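Local coordinates for protein O-methyltransferase (PDB 3TR6) that probably transfers a methyl group from S-adenosylmethionine to an oxygen of its substrate, and binds S-adenosylhomocysteine and a nickel ion, at residues M46-A49 and P50-Q54; L58-L62 and M63-K67; S78-A81 and M82-L86; T94-D98 and E99-A103. One frame throughout, in Å; residues are numbered along the deposited sequence.

Contact 1: residues M46-A49 and P50-Q54; sequences MQTA and PEQAQ. With SAH (S-adenosyl-L-homocysteine), chain C.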
loop_
_atom_site.group_PDB
_atom_site.type_symbol
_atom_site.label_atom_id
_atom_site.label_comp_id
_atom_site.label_asym_id
_atom_site.label_seq_id
_atom_site.Cartn_x
_atom_site.Cartn_y
_atom_site.Cartn_z
HETATM N N MSE A 46 -17.637 10.630 -8.039
HETATM C CA MSE A 46 -17.534 9.390 -7.276
HETATM C C MSE A 46 -16.628 8.368 -7.969
HETATM O O MSE A 46 -16.506 7.227 -7.526
HETATM C CB MSE A 46 -18.920 8.800 -6.964
HETATM C CG MSE A 46 -19.830 8.581 -8.165
HETATM SE SE MSE A 46 -21.629 7.982 -7.653
HETATM C CE MSE A 46 -21.497 8.238 -5.729
ATOM N N GLN A 47 -15.980 8.792 -9.049
ATOM C CA GLN A 47 -15.045 7.933 -9.763
ATOM C C GLN A 47 -13.768 7.726 -8.953
ATOM O O GLN A 47 -13.319 8.624 -8.231
ATOM C CB GLN A 47 -14.713 8.523 -11.132
ATOM C CG GLN A 47 -13.957 7.581 -12.052
ATOM C CD GLN A 47 -13.702 8.189 -13.419
ATOM O OE1 GLN A 47 -13.558 9.404 -13.549
ATOM N NE2 GLN A 47 -13.660 7.348 -14.445
ATOM N N THR A 48 -13.186 6.538 -9.074
ATOM C CA THR A 48 -11.978 6.205 -8.335
ATOM C C THR A 48 -10.811 7.073 -8.786
ATOM O O THR A 48 -10.603 7.276 -9.985
ATOM C CB THR A 48 -11.616 4.712 -8.500
ATOM O OG1 THR A 48 -12.681 3.905 -7.987
ATOM C CG2 THR A 48 -10.334 4.379 -7.750
ATOM N N ALA A 49 -10.058 7.590 -7.818
ATOM C CA ALA A 49 -8.875 8.391 -8.109
ATOM C C ALA A 49 -7.852 7.565 -8.884
ATOM O O ALA A 49 -7.573 6.417 -8.529
ATOM C CB ALA A 49 -8.267 8.925 -6.820
ATOM N N PRO A 50 -7.293 8.144 -9.955
ATOM C CA PRO A 50 -6.322 7.426 -10.786
ATOM C C PRO A 50 -5.204 6.813 -9.947
ATOM O O PRO A 50 -4.807 5.672 -10.188
ATOM C CB PRO A 50 -5.774 8.523 -11.698
ATOM C CG PRO A 50 -6.887 9.496 -11.807
ATOM C CD PRO A 50 -7.569 9.497 -10.467
ATOM N N GLU A 51 -4.718 7.557 -8.961
ATOM C CA GLU A 51 -3.612 7.092 -8.133
ATOM C C GLU A 51 -4.032 5.970 -7.186
ATOM O O GLU A 51 -3.242 5.070 -6.904
ATOM C CB GLU A 51 -2.977 8.246 -7.351
ATOM C CG GLU A 51 -3.892 8.911 -6.339
ATOM C CD GLU A 51 -4.664 10.077 -6.922
ATOM O OE1 GLU A 51 -5.010 10.028 -8.117
ATOM O OE2 GLU A 51 -4.919 11.051 -6.186
ATOM N N GLN A 52 -5.267 6.022 -6.696
ATOM C CA GLN A 52 -5.762 4.966 -5.819
ATOM C C GLN A 52 -5.968 3.675 -6.608
ATOM O O GLN A 52 -5.624 2.588 -6.144
ATOM C CB GLN A 52 -7.064 5.372 -5.128
ATOM C CG GLN A 52 -7.466 4.414 -4.017
ATOM C CD GLN A 52 -8.854 4.681 -3.471
ATOM O OE1 GLN A 52 -9.853 4.243 -4.041
ATOM N NE2 GLN A 52 -8.924 5.397 -2.353
ATOM N N ALA A 53 -6.532 3.808 -7.804
ATOM C CA ALA A 53 -6.748 2.666 -8.682
ATOM C C ALA A 53 -5.422 2.004 -9.031
ATOM O O ALA A 53 -5.331 0.781 -9.116
ATOM C CB ALA A 53 -7.464 3.102 -9.944
ATOM N N GLN A 54 -4.396 2.820 -9.237
ATOM C CA GLN A 54 -3.078 2.308 -9.585
ATOM C C GLN A 54 -2.515 1.438 -8.468
ATOM O O GLN A 54 -1.844 0.438 -8.729
ATOM C CB GLN A 54 -2.122 3.457 -9.899
ATOM C CG GLN A 54 -0.708 3.012 -10.200
ATOM C CD GLN A 54 0.125 4.117 -10.806
ATOM O OE1 GLN A 54 -0.372 4.918 -11.598
ATOM N NE2 GLN A 54 1.401 4.170 -10.435
HETATM N N SAH C . -15.313 2.067 -8.251
HETATM C CA SAH C . -16.125 2.945 -9.048
HETATM C CB SAH C . -16.915 3.912 -8.182
HETATM C CG SAH C . -18.410 3.700 -8.124
HETATM S SD SAH C . -19.384 4.948 -7.295
HETATM C C SAH C . -15.262 3.715 -9.987
HETATM O O SAH C . -15.711 4.772 -10.511
HETATM O OXT SAH C . -14.098 3.325 -10.261
HETATM C "C5'" SAH C . -20.818 4.196 -6.542
HETATM C "C4'" SAH C . -21.544 3.245 -7.331
HETATM O "O4'" SAH C . -22.302 2.350 -6.444
HETATM C "C3'" SAH C . -22.542 3.928 -8.179
HETATM O "O3'" SAH C . -22.312 3.610 -9.489
HETATM C "C2'" SAH C . -23.846 3.401 -7.747
HETATM O "O2'" SAH C . -24.670 3.200 -8.826
HETATM C "C1'" SAH C . -23.499 2.104 -7.114
HETATM N N9 SAH C . -24.487 1.553 -6.191
HETATM C C8 SAH C . -25.269 2.236 -5.340
HETATM N N7 SAH C . -26.024 1.349 -4.673
HETATM C C5 SAH C . -25.723 0.105 -5.096
HETATM C C6 SAH C . -26.183 -1.173 -4.766
HETATM N N6 SAH C . -27.197 -1.354 -3.777
HETATM N N1 SAH C . -25.654 -2.235 -5.399
HETATM C C2 SAH C . -24.704 -2.083 -6.331
HETATM N N3 SAH C . -24.244 -0.872 -6.671
HETATM C C4 SAH C . -24.734 0.233 -6.072
#
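Two partners hold the hydroxyl of Thr48, whose methyl meets Gln52 and Ala53 on the first turn of the following helix: OG1 donates to OXT of S-adenosyl-L-homocysteine over 2.7 Å and is also hydrogen-bonded to the hydroxyl of Tyr145. The backbone N of Thr48 adds a weak bond, 3.4 Å long, to the ligand's other carboxylate oxygen, O, and thus one residue addresses both oxygens of the amino-acid end. With chi1 at -61°, OG1 lies beside the backbone N, facing the ligand, while CG2 takes the position anti to that N and turns to the helix. There Thr48 CG2 stands 3.7 Å from Gln52 OE1 and 3.8 Å from Ala53 CB, the side chains of Thr48 and Gln52 crossing at about a right angle. The Gln52 amide is itself tied down, OE1 to Tyr145 and NE2 to the nickel ligand Asp173, a link between the cofactor loop and the metal site. Ala49 is the N-cap: its carbonyl O receives Ala53 N at 2.9 Å in a nearly straight bond (172° at the hydrogen). Glu51, beside Ala49 CB, is hydrogen-bonded through OE2 to Tyr16 and to Thr8 of the second subunit. The turn joins helix 28-40 to helix 50-63, with Thr48 and Ala53 packed on Ser78 and Tyr77 of helix 77-83 and Ala49 against Asn7 of the second subunit.

Contact 2: residues L58-L62 and M63-K67; sequences LLVKL and MQAKK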
loop_
_atom_site.group_PDB
_atom_site.type_symbol
_atom_site.label_atom_id
_atom_site.label_comp_id
_atom_site.label_asym_id
_atom_site.label_seq_id
_atom_site.Cartn_x
_atom_site.Cartn_y
_atom_site.Cartn_z
ATOM N N LEU A 58 -1.547 -2.602 -8.454
ATOM C CA LEU A 58 -0.304 -3.134 -7.910
ATOM C C LEU A 58 -0.577 -4.277 -6.934
ATOM O O LEU A 58 0.178 -5.244 -6.881
ATOM C CB LEU A 58 0.514 -2.032 -7.230
ATOM C CG LEU A 58 1.948 -2.405 -6.822
ATOM C CD1 LEU A 58 2.832 -2.639 -8.042
ATOM C CD2 LEU A 58 2.555 -1.338 -5.932
ATOM N N LEU A 59 -1.662 -4.165 -6.174
ATOM C CA LEU A 59 -2.035 -5.201 -5.217
ATOM C C LEU A 59 -2.455 -6.497 -5.903
ATOM O O LEU A 59 -2.122 -7.589 -5.442
ATOM C CB LEU A 59 -3.155 -4.706 -4.302
ATOM C CG LEU A 59 -2.769 -3.586 -3.339
ATOM C CD1 LEU A 59 -3.975 -3.139 -2.532
ATOM C CD2 LEU A 59 -1.647 -4.038 -2.429
ATOM N N VAL A 60 -3.194 -6.373 -6.999
ATOM C CA VAL A 60 -3.573 -7.532 -7.798
ATOM C C VAL A 60 -2.326 -8.285 -8.263
ATOM O O VAL A 60 -2.277 -9.515 -8.228
ATOM C CB VAL A 60 -4.420 -7.127 -9.028
ATOM C CG1 VAL A 60 -4.525 -8.285 -10.017
ATOM C CG2 VAL A 60 -5.802 -6.658 -8.597
ATOM N N LYS A 61 -1.314 -7.540 -8.692
ATOM C CA LYS A 61 -0.080 -8.149 -9.171
ATOM C C LYS A 61 0.731 -8.800 -8.049
ATOM O O LYS A 61 1.269 -9.894 -8.221
ATOM C CB LYS A 61 0.765 -7.125 -9.933
ATOM C CG LYS A 61 0.182 -6.736 -11.287
ATOM C CD LYS A 61 1.022 -5.669 -11.969
ATOM C CE LYS A 61 1.013 -5.836 -13.485
ATOM N NZ LYS A 61 0.133 -4.846 -14.164
ATOM N N LEU A 62 0.814 -8.134 -6.900
ATOM C CA LEU A 62 1.582 -8.662 -5.776
ATOM C C LEU A 62 0.984 -9.957 -5.241
ATOM O O LEU A 62 1.704 -10.899 -4.908
ATOM C CB LEU A 62 1.687 -7.628 -4.656
ATOM C CG LEU A 62 2.732 -6.527 -4.842
ATOM C CD1 LEU A 62 2.547 -5.444 -3.798
ATOM C CD2 LEU A 62 4.136 -7.104 -4.784
HETATM N N MSE A 63 -0.340 -10.002 -5.160
HETATM C CA MSE A 63 -1.022 -11.184 -4.657
HETATM C C MSE A 63 -1.201 -12.208 -5.756
HETATM O O MSE A 63 -1.519 -13.365 -5.485
HETATM C CB MSE A 63 -2.388 -10.814 -4.092
HETATM C CG MSE A 63 -2.332 -9.747 -3.035
HETATM SE SE MSE A 63 -4.105 -9.312 -2.397
HETATM C CE MSE A 63 -4.503 -10.946 -1.407
ATOM N N GLN A 64 -0.987 -11.781 -6.995
ATOM C CA GLN A 64 -1.335 -12.602 -8.141
ATOM C C GLN A 64 -2.785 -13.038 -7.975
ATOM O O GLN A 64 -3.102 -14.229 -8.005
ATOM C CB GLN A 64 -0.415 -13.817 -8.233
ATOM C CG GLN A 64 0.168 -14.027 -9.609
ATOM C CD GLN A 64 1.097 -12.908 -10.009
ATOM O OE1 GLN A 64 2.179 -12.757 -9.444
ATOM N NE2 GLN A 64 0.677 -12.106 -10.978
ATOM N N ALA A 65 -3.658 -12.059 -7.775
ATOM C CA ALA A 65 -5.067 -12.319 -7.524
ATOM C C ALA A 65 -5.739 -12.890 -8.766
ATOM O O ALA A 65 -5.661 -12.309 -9.847
ATOM C CB ALA A 65 -5.762 -11.046 -7.075
ATOM N N LYS A 66 -6.395 -14.035 -8.607
ATOM C CA LYS A 66 -7.041 -14.710 -9.729
ATOM C C LYS A 66 -8.559 -14.580 -9.667
ATOM O O LYS A 66 -9.257 -14.878 -10.634
ATOM C CB LYS A 66 -6.627 -16.183 -9.780
ATOM C CG LYS A 66 -5.127 -16.388 -9.945
ATOM C CD LYS A 66 -4.751 -17.858 -9.877
ATOM C CE LYS A 66 -3.241 -18.054 -9.856
ATOM N NZ LYS A 66 -2.588 -17.533 -11.089
ATOM N N LYS A 67 -9.060 -14.124 -8.523
ATOM C CA LYS A 67 -10.491 -13.925 -8.328
ATOM C C LYS A 67 -10.763 -12.631 -7.569
ATOM O O LYS A 67 -10.518 -12.541 -6.364
ATOM C CB LYS A 67 -11.100 -15.106 -7.573
ATOM C CG LYS A 67 -11.445 -16.301 -8.438
ATOM C CD LYS A 67 -12.339 -17.250 -7.661
ATOM C CE LYS A 67 -13.146 -18.153 -8.575
ATOM N NZ LYS A 67 -14.239 -18.836 -7.824
#
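Val60 and Ala65 meet through their methyl groups, Val60 CG1 to Ala65 CB at 4.2 Å, beside the bond from Ala65 N to Val60 O, which spans 2.9 Å and lies in the carbonyl plane. That six-residue closure, together with a weaker bond of 3.2 Å from Gln64 N to Lys61 O, makes a Schellman motif, with Gln64 as the C-prime residue at positive phi. One turn back, Met63 N still follows the helical pattern and bonds to Leu59 O at 3.0 Å. The selenomethionine chain of Met63 starts near the same carbonyl. Gln64 OE1 has a weak hydrogen bond to Arg222 of the second subunit. Farther out, Val60 packs on Leu143 and Ala65 on Asp142 of strand 141-146, and Leu62 and Met63 meet Met63 and Leu62 of the second subunit. Chemically, Val60 O and, weakly, Lys61 O are met by backbone N-H groups of the turn; the backbone thus supplies the closing bonds of the helix before the chain runs on to strand 67-71, and the Val60-Ala65 contact supplies the apolar part of the closure.

Contact 3: residues S78-A81 and M82-L86; sequences SAIA and MGLAL. With SAH (S-adenosyl-L-homocysteine), chain C.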
loop_
_atom_site.group_PDB
_atom_site.type_symbol
_atom_site.label_atom_id
_atom_site.label_comp_id
_atom_site.label_asym_id
_atom_site.label_seq_id
_atom_site.Cartn_x
_atom_site.Cartn_y
_atom_site.Cartn_z
ATOM N N SER A 78 -12.254 1.377 -11.738
ATOM C CA SER A 78 -11.532 0.461 -10.861
ATOM C C SER A 78 -11.586 -0.972 -11.381
ATOM O O SER A 78 -10.629 -1.734 -11.228
ATOM C CB SER A 78 -12.079 0.533 -9.434
ATOM O OG SER A 78 -13.468 0.250 -9.398
ATOM N N ALA A 79 -12.710 -1.332 -11.997
ATOM C CA ALA A 79 -12.879 -2.661 -12.569
ATOM C C ALA A 79 -11.855 -2.906 -13.668
ATOM O O ALA A 79 -11.269 -3.983 -13.756
ATOM C CB ALA A 79 -14.289 -2.830 -13.111
ATOM N N ILE A 80 -11.643 -1.894 -14.500
ATOM C CA ILE A 80 -10.685 -1.983 -15.593
ATOM C C ILE A 80 -9.247 -1.853 -15.097
ATOM O O ILE A 80 -8.346 -2.527 -15.595
ATOM C CB ILE A 80 -10.959 -0.905 -16.655
ATOM C CG1 ILE A 80 -12.315 -1.160 -17.322
ATOM C CG2 ILE A 80 -9.845 -0.875 -17.683
ATOM C CD1 ILE A 80 -12.778 -0.040 -18.228
ATOM N N ALA A 81 -9.038 -0.984 -14.113
ATOM C CA ALA A 81 -7.713 -0.797 -13.534
ATOM C C ALA A 81 -7.185 -2.121 -12.999
ATOM O O ALA A 81 -6.054 -2.519 -13.292
ATOM C CB ALA A 81 -7.757 0.242 -12.430
HETATM N N MSE A 82 -8.016 -2.801 -12.218
HETATM C CA MSE A 82 -7.658 -4.102 -11.669
HETATM C C MSE A 82 -7.687 -5.187 -12.737
HETATM O O MSE A 82 -6.837 -6.077 -12.745
HETATM C CB MSE A 82 -8.582 -4.474 -10.508
HETATM C CG MSE A 82 -8.312 -3.691 -9.239
HETATM SE SE MSE A 82 -9.489 -4.184 -7.776
HETATM C CE MSE A 82 -11.160 -3.418 -8.431
ATOM N N GLY A 83 -8.667 -5.108 -13.634
ATOM C CA GLY A 83 -8.774 -6.054 -14.730
ATOM C C GLY A 83 -7.495 -6.152 -15.544
ATOM O O GLY A 83 -7.070 -7.242 -15.913
ATOM N N LEU A 84 -6.876 -5.008 -15.820
ATOM C CA LEU A 84 -5.651 -4.969 -16.613
ATOM C C LEU A 84 -4.462 -5.613 -15.901
ATOM O O LEU A 84 -3.484 -6.008 -16.538
ATOM C CB LEU A 84 -5.309 -3.528 -16.994
ATOM C CG LEU A 84 -6.261 -2.842 -17.974
ATOM C CD1 LEU A 84 -6.063 -1.337 -17.950
ATOM C CD2 LEU A 84 -6.081 -3.398 -19.383
ATOM N N ALA A 85 -4.544 -5.711 -14.579
ATOM C CA ALA A 85 -3.447 -6.263 -13.791
ATOM C C ALA A 85 -3.616 -7.760 -13.549
ATOM O O ALA A 85 -2.679 -8.438 -13.124
ATOM C CB ALA A 85 -3.317 -5.518 -12.468
ATOM N N LEU A 86 -4.814 -8.265 -13.829
ATOM C CA LEU A 86 -5.127 -9.679 -13.662
ATOM C C LEU A 86 -4.160 -10.579 -14.414
ATOM O O LEU A 86 -3.793 -10.290 -15.553
ATOM C CB LEU A 86 -6.546 -9.968 -14.145
ATOM C CG LEU A 86 -7.718 -9.629 -13.227
ATOM C CD1 LEU A 86 -9.031 -9.824 -13.971
ATOM C CD2 LEU A 86 -7.681 -10.477 -11.961
HETATM N N SAH C . -15.313 2.067 -8.251
HETATM C CA SAH C . -16.125 2.945 -9.048
HETATM C CB SAH C . -16.915 3.912 -8.182
HETATM C CG SAH C . -18.410 3.700 -8.124
HETATM S SD SAH C . -19.384 4.948 -7.295
HETATM C C SAH C . -15.262 3.715 -9.987
HETATM O O SAH C . -15.711 4.772 -10.511
HETATM O OXT SAH C . -14.098 3.325 -10.261
HETATM C "C5'" SAH C . -20.818 4.196 -6.542
HETATM C "C4'" SAH C . -21.544 3.245 -7.331
HETATM O "O4'" SAH C . -22.302 2.350 -6.444
HETATM C "C3'" SAH C . -22.542 3.928 -8.179
HETATM O "O3'" SAH C . -22.312 3.610 -9.489
HETATM C "C2'" SAH C . -23.846 3.401 -7.747
HETATM O "O2'" SAH C . -24.670 3.200 -8.826
HETATM C "C1'" SAH C . -23.499 2.104 -7.114
HETATM N N9 SAH C . -24.487 1.553 -6.191
HETATM C C8 SAH C . -25.269 2.236 -5.340
HETATM N N7 SAH C . -26.024 1.349 -4.673
HETATM C C5 SAH C . -25.723 0.105 -5.096
HETATM C C6 SAH C . -26.183 -1.173 -4.766
HETATM N N6 SAH C . -27.197 -1.354 -3.777
HETATM N N1 SAH C . -25.654 -2.235 -5.399
HETATM C C2 SAH C . -24.704 -2.083 -6.331
HETATM N N3 SAH C . -24.244 -0.872 -6.671
HETATM C C4 SAH C . -24.734 0.233 -6.072
#
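The flat peptide group of Ser78 has Met82 on both sides: the methyl CE lies over one face of the Ser78 carbonyl, while Met82 N approaches from the other side of the plane and bonds to Ser78 O at 3.0 Å. The next two carbonyls are treated alike, Ala79 O accepting from Gly83 N and Ile80 O from Leu84 N, with donors tilted by about 30° from the carbonyl planes as the helix winds on. Met82 reaches back because its selenomethionine chain bends at chi3 (-71°), which folds CE along the helix toward Ser78. On another face, Ile80 and Leu84 lie side by side and point the same way, with CG2 of Ile80 3.8 Å from CD1 of Leu84. The second flat group is the carboxylate of S-adenosyl-L-homocysteine, whose OXT accepts from Ser78 N at 3.1 Å. Ser78 OG, placed between its own backbone N and carbonyl carbon (chi1 57°), takes a hydrogen bond from the ligand's amino N over 2.8 Å and is bonded in turn to Asp70, which helps fix the hydroxyl. The positive end of the short helix may also favour the carboxylate. Met82 packs against Val68, Leu143 and, on helix 50-63, Leu56 and Val60. Helix 77-83 connects strands 67-71 and 91-96 in the first beta-alpha-beta unit of a Rossmann-like methyltransferase domain, where the loop and helix after the first strand hold the amino-acid end of the cofactor.

Contact 4: residues T94-D98 and E99-A103; sequences TCDVD and EKSTA. With SAH (S-adenosyl-L-homocysteine), chain C.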
loop_
_atom_site.group_PDB
_atom_site.type_symbol
_atom_site.label_atom_id
_atom_site.label_comp_id
_atom_site.label_asym_id
_atom_site.label_seq_id
_atom_site.Cartn_x
_atom_site.Cartn_y
_atom_site.Cartn_z
ATOM N N THR A 94 -17.885 -7.393 -11.413
ATOM C CA THR A 94 -18.139 -6.037 -10.956
ATOM C C THR A 94 -19.629 -5.824 -10.707
ATOM O O THR A 94 -20.469 -6.264 -11.490
ATOM C CB THR A 94 -17.597 -4.998 -11.958
ATOM O OG1 THR A 94 -17.895 -3.679 -11.493
ATOM C CG2 THR A 94 -18.205 -5.204 -13.338
ATOM N N CYS A 95 -19.950 -5.152 -9.608
ATOM C CA CYS A 95 -21.334 -5.021 -9.179
ATOM C C CYS A 95 -21.829 -3.585 -9.239
ATOM O O CYS A 95 -21.136 -2.657 -8.831
ATOM C CB CYS A 95 -21.495 -5.546 -7.753
ATOM S SG CYS A 95 -20.779 -7.169 -7.474
ATOM N N ASP A 96 -23.043 -3.420 -9.747
ATOM C CA ASP A 96 -23.719 -2.134 -9.733
ATOM C C ASP A 96 -25.191 -2.366 -10.030
ATOM O O ASP A 96 -25.593 -3.471 -10.396
ATOM C CB ASP A 96 -23.102 -1.178 -10.756
ATOM C CG ASP A 96 -23.283 0.284 -10.375
ATOM O OD1 ASP A 96 -24.407 0.671 -9.993
ATOM O OD2 ASP A 96 -22.297 1.048 -10.446
ATOM N N VAL A 97 -25.997 -1.326 -9.869
ATOM C CA VAL A 97 -27.424 -1.432 -10.120
ATOM C C VAL A 97 -27.836 -0.444 -11.208
ATOM O O VAL A 97 -28.986 -0.425 -11.644
ATOM C CB VAL A 97 -28.227 -1.161 -8.840
ATOM C CG1 VAL A 97 -28.190 0.320 -8.504
ATOM C CG2 VAL A 97 -29.661 -1.645 -8.994
ATOM N N ASP A 98 -26.881 0.368 -11.652
ATOM C CA ASP A 98 -27.154 1.427 -12.617
ATOM C C ASP A 98 -26.812 0.994 -14.040
ATOM O O ASP A 98 -25.661 0.683 -14.344
ATOM C CB ASP A 98 -26.372 2.691 -12.242
ATOM C CG ASP A 98 -26.753 3.890 -13.091
ATOM O OD1 ASP A 98 -27.793 4.517 -12.802
ATOM O OD2 ASP A 98 -26.008 4.213 -14.042
ATOM N N GLU A 99 -27.816 0.987 -14.913
ATOM C CA GLU A 99 -27.639 0.514 -16.282
ATOM C C GLU A 99 -26.865 1.491 -17.156
ATOM O O GLU A 99 -26.033 1.084 -17.968
ATOM C CB GLU A 99 -28.993 0.224 -16.926
ATOM C CG GLU A 99 -29.875 -0.691 -16.110
ATOM C CD GLU A 99 -31.084 -1.170 -16.885
ATOM O OE1 GLU A 99 -31.244 -0.753 -18.054
ATOM O OE2 GLU A 99 -31.870 -1.966 -16.327
ATOM N N LYS A 100 -27.147 2.779 -16.992
ATOM C CA LYS A 100 -26.535 3.803 -17.831
ATOM C C LYS A 100 -25.013 3.783 -17.728
ATOM O O LYS A 100 -24.317 3.723 -18.741
ATOM C CB LYS A 100 -27.076 5.190 -17.469
ATOM C CG LYS A 100 -26.634 6.302 -18.410
ATOM C CD LYS A 100 -26.962 7.676 -17.829
ATOM C CE LYS A 100 -26.386 8.801 -18.684
ATOM N NZ LYS A 100 -26.402 10.116 -17.972
ATOM N N SER A 101 -24.499 3.824 -16.502
ATOM C CA SER A 101 -23.057 3.866 -16.280
ATOM C C SER A 101 -22.354 2.553 -16.635
ATOM O O SER A 101 -21.266 2.566 -17.211
ATOM C CB SER A 101 -22.739 4.271 -14.840
ATOM O OG SER A 101 -23.327 3.385 -13.910
ATOM N N THR A 102 -22.972 1.426 -16.297
ATOM C CA THR A 102 -22.366 0.127 -16.566
ATOM C C THR A 102 -22.292 -0.165 -18.062
ATOM O O THR A 102 -21.426 -0.915 -18.515
ATOM C CB THR A 102 -23.095 -1.023 -15.843
ATOM O OG1 THR A 102 -24.486 -1.001 -16.180
ATOM C CG2 THR A 102 -22.942 -0.885 -14.333
ATOM N N ALA A 103 -23.199 0.431 -18.830
ATOM C CA ALA A 103 -23.187 0.263 -20.278
ATOM C C ALA A 103 -21.913 0.861 -20.864
ATOM O O ALA A 103 -21.296 0.284 -21.762
ATOM C CB ALA A 103 -24.416 0.903 -20.898
HETATM N N SAH C . -15.313 2.067 -8.251
HETATM C CA SAH C . -16.125 2.945 -9.048
HETATM C CB SAH C . -16.915 3.912 -8.182
HETATM C CG SAH C . -18.410 3.700 -8.124
HETATM S SD SAH C . -19.384 4.948 -7.295
HETATM C C SAH C . -15.262 3.715 -9.987
HETATM O O SAH C . -15.711 4.772 -10.511
HETATM O OXT SAH C . -14.098 3.325 -10.261
HETATM C "C5'" SAH C . -20.818 4.196 -6.542
HETATM C "C4'" SAH C . -21.544 3.245 -7.331
HETATM O "O4'" SAH C . -22.302 2.350 -6.444
HETATM C "C3'" SAH C . -22.542 3.928 -8.179
HETATM O "O3'" SAH C . -22.312 3.610 -9.489
HETATM C "C2'" SAH C . -23.846 3.401 -7.747
HETATM O "O2'" SAH C . -24.670 3.200 -8.826
HETATM C "C1'" SAH C . -23.499 2.104 -7.114
HETATM N N9 SAH C . -24.487 1.553 -6.191
HETATM C C8 SAH C . -25.269 2.236 -5.340
HETATM N N7 SAH C . -26.024 1.349 -4.673
HETATM C C5 SAH C . -25.723 0.105 -5.096
HETATM C C6 SAH C . -26.183 -1.173 -4.766
HETATM N N6 SAH C . -27.197 -1.354 -3.777
HETATM N N1 SAH C . -25.654 -2.235 -5.399
HETATM C C2 SAH C . -24.704 -2.083 -6.331
HETATM N N3 SAH C . -24.244 -0.872 -6.671
HETATM C C4 SAH C . -24.734 0.233 -6.072
#
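Asp96 meets helix 99-111 at its root, where CB lies 3.6 Å from the methyl CG2 of Thr102, and meets the cofactor at its tip. From CB the chain runs to a carboxylate whose two oxygens divide the ribose diol of S-adenosyl-L-homocysteine between them. Asp96 OD1 accepts from O2' of the ligand over 2.8 Å, and Asp96 OD2 from O3' over 2.7 Å. The backbone grips further: Asp96 OD1 accepts Val97 N on its anti lone pair, and Asp98 N, 3.0 Å away, from above the carboxylate plane, 44° out of it. The second of these bonds closes an Asx turn that swings the chain from the strand toward the helix. OD2 has its additional donor in Phe74 N. Such a set of donors would be expected to stabilise a negative charge and hold the group against rotation. Asp98 is the N-cap. Its CG is anti to the backbone N (chi1 -172°), which carries OD2 over the opening helical turn to Ser101. There Asp98 OD2 takes both Ser101 N, at 2.9 Å and nearly along the C-O axis, and Ser101 OG, at 2.8 Å on the anti side. A weak helical bond from Thr102 N to Asp98 O, 3.4 Å long, starts the regular pattern. An acidic residue ending the second strand and binding the ribose hydroxyls is a hallmark of Rossmann-like methyltransferases. Strand 91-96 lies between parallel strands 67-71 and 118-122, and helix 99-111 crosses over to the latter, with Thr102 packed on Leu120 and Glu99 on Leu122.

From the N terminus the four contacts follow one another in series; each is local, between residues a turn or so apart, and none encloses or crosses another. Contact 1 starts helix 50-63 and contact 2 ends it, their centres about 17 Å apart, and both also touch the second subunit. Contact 3 occupies the next helix and bridges the two: Ala81 packs on Ala53 of contact 1, while Ala85 and Leu86 lie against Val60 and Ala65 of contact 2. Contact 4 follows where strand 91-96 turns into its helix, touching contact 3 through Ala79 and Thr94. Contacts 1 and 3 share the amino-acid end of the cofactor and contact 4 takes the ribose, so the ligand spans loop, helix and strand end.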